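Local coordinates for protein NADPH-ferredoxin reductase FprA (Mycobacterium tuberculosis, PDB 1LQT) that probably carries electrons between NADPH and ferredoxin through a bound FAD, and may supply them to P450 systems, at residues P330-D335 against G339-V344. Numbering follows the deposited sequence.
Sequences PGLPFD and GTIPNV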
loop_
_atom_site.group_PDB
_atom_site.type_symbol
_atom_site.label_atom_id
_atom_site.label_comp_id
_atom_site.label_asym_id
_atom_site.label_seq_id
_atom_site.Cartn_x
_atom_site.Cartn_y
_atom_site.Cartn_z
ATOM N N PRO A 330 -14.947 7.226 -10.854
ATOM C CA PRO A 330 -16.086 7.759 -11.601
ATOM C C PRO A 330 -17.163 6.679 -11.824
ATOM O O PRO A 330 -16.762 5.614 -12.255
ATOM C CB PRO A 330 -15.433 8.190 -12.923
ATOM C CG PRO A 330 -14.016 8.514 -12.592
ATOM C CD PRO A 330 -13.672 7.530 -11.528
ATOM N N GLY A 331 -18.436 6.915 -11.474
ATOM C CA GLY A 331 -19.497 5.935 -11.720
ATOM C C GLY A 331 -19.835 4.989 -10.591
ATOM O O GLY A 331 -20.741 4.147 -10.701
ATOM N N LEU A 332 -19.044 5.043 -9.512
ATOM C CA LEU A 332 -19.295 4.176 -8.378
ATOM C C LEU A 332 -19.506 5.064 -7.155
ATOM O O LEU A 332 -18.914 6.139 -7.064
ATOM C CB LEU A 332 -18.091 3.270 -8.149
ATOM C CG LEU A 332 -17.711 2.284 -9.256
ATOM C CD1 LEU A 332 -16.495 1.460 -8.829
ATOM C CD2 LEU A 332 -18.875 1.378 -9.597
ATOM N N PRO A 333 -20.268 4.578 -6.187
ATOM C CA PRO A 333 -20.427 5.317 -4.932
ATOM C C PRO A 333 -19.145 5.301 -4.110
ATOM O O PRO A 333 -18.227 4.527 -4.377
ATOM C CB PRO A 333 -21.558 4.576 -4.200
ATOM C CG PRO A 333 -21.439 3.183 -4.729
ATOM C CD PRO A 333 -21.039 3.324 -6.177
ATOM N N PHE A 334 -19.116 6.172 -3.116
ATOM C CA PHE A 334 -17.924 6.346 -2.298
ATOM C C PHE A 334 -18.312 6.982 -0.988
ATOM O O PHE A 334 -19.233 7.782 -0.919
ATOM C CB PHE A 334 -16.964 7.256 -3.039
ATOM C CG PHE A 334 -15.536 7.238 -2.519
ATOM C CD1 PHE A 334 -14.711 6.147 -2.730
ATOM C CD2 PHE A 334 -15.010 8.334 -1.859
ATOM C CE1 PHE A 334 -13.396 6.152 -2.275
ATOM C CE2 PHE A 334 -13.679 8.351 -1.443
ATOM C CZ PHE A 334 -12.901 7.259 -1.661
ATOM N N ASP A 335 -17.613 6.568 0.053
ATOM C CA ASP A 335 -17.743 7.149 1.367
ATOM C C ASP A 335 -16.512 8.019 1.598
ATOM O O ASP A 335 -15.424 7.517 1.831
ATOM C CB ASP A 335 -17.857 6.099 2.442
ATOM C CG ASP A 335 -17.939 6.703 3.824
ATOM O OD1 ASP A 335 -18.917 7.427 4.100
ATOM O OD2 ASP A 335 -17.043 6.469 4.661
ATOM N N GLY A 339 -12.933 6.712 2.819
ATOM C CA GLY A 339 -12.245 6.427 1.573
ATOM C C GLY A 339 -12.455 5.003 1.054
ATOM O O GLY A 339 -11.553 4.423 0.431
ATOM N N THR A 340 -13.649 4.461 1.302
ATOM C CA THR A 340 -14.041 3.149 0.814
ATOM C C THR A 340 -15.298 3.252 -0.027
ATOM O O THR A 340 -16.011 4.223 0.027
ATOM C CB THR A 340 -14.244 2.132 1.938
ATOM O OG1 THR A 340 -15.366 2.503 2.741
ATOM C CG2 THR A 340 -13.049 2.009 2.843
ATOM N N ILE A 341 -15.542 2.210 -0.803
ATOM C CA ILE A 341 -16.780 2.056 -1.553
ATOM C C ILE A 341 -17.807 1.296 -0.702
ATOM O O ILE A 341 -17.549 0.215 -0.234
ATOM C CB ILE A 341 -16.508 1.309 -2.875
ATOM C CG1 ILE A 341 -15.616 2.154 -3.780
ATOM C CG2 ILE A 341 -17.829 1.003 -3.565
ATOM C CD1 ILE A 341 -15.173 1.453 -5.056
ATOM N N PRO A 342 -18.977 1.877 -0.463
ATOM C CA PRO A 342 -19.960 1.222 0.399
ATOM C C PRO A 342 -20.464 -0.048 -0.265
ATOM O O PRO A 342 -20.664 -0.072 -1.498
ATOM C CB PRO A 342 -21.070 2.244 0.544
ATOM C CG PRO A 342 -21.011 2.997 -0.707
ATOM C CD PRO A 342 -19.463 3.138 -0.997
ATOM N N ASN A 343 -20.598 -1.084 0.539
ATOM C CA ASN A 343 -20.952 -2.410 0.014
ATOM C C ASN A 343 -21.607 -3.283 1.111
ATOM O O ASN A 343 -21.689 -2.831 2.230
ATOM C CB ASN A 343 -19.672 -3.065 -0.514
ATOM C CG ASN A 343 -18.740 -3.421 0.605
ATOM O OD1 ASN A 343 -18.724 -4.578 1.046
ATOM N ND2 ASN A 343 -17.899 -2.451 1.035
ATOM N N VAL A 344 -22.088 -4.485 0.772
ATOM C CA VAL A 344 -22.668 -5.462 1.709
ATOM C C VAL A 344 -22.171 -6.819 1.263
ATOM O O VAL A 344 -22.499 -7.260 0.180
ATOM C CB VAL A 344 -24.230 -5.459 1.672
ATOM C CG1 VAL A 344 -24.802 -6.500 2.617
ATOM C CG2 VAL A 344 -24.787 -4.112 1.986
#
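T340 O receives the backbone N-H of D335 at 2.8 Å, and D335 O in turn takes the N-H of G339, a more bent bond (131° at the hydrogen). G339 and T340 thus both face D335, the pattern of a G1 beta bulge, with glycine at the positive-phi position. Across the three residues between D335 and G339 the chain turns back toward itself, the touching parts running 114° apart. S338 OG is hydrogen-bonded to both D335 OD2 and T340 OG1, linking the two side chains across the bulge. The F334 ring lies against the returning backbone: CZ comes within 3.4 Å of G339 CA, and CD1 within 3.6 Å of T340 O. The torsion that sets CG opposite the backbone N (chi1 -164°) brings the ring back beside G339 and T340, which it meets obliquely, although CB points away. I341 CG1 meets the ring at its edge, 4.2 Å from F334 CD1, while I341 CG1 and CG2 both lie 3.6 Å from P333 O. P333 CB packs on P342 CG at 3.9 Å, the two pyrrolidine rings set at a slant, and L332 CD1 touches I341 CD1. L332 and I341 lay this loop onto strand 354-356, at the mixed sheet's edge, with I341 also reaching strand 347-348 and helix 359-362.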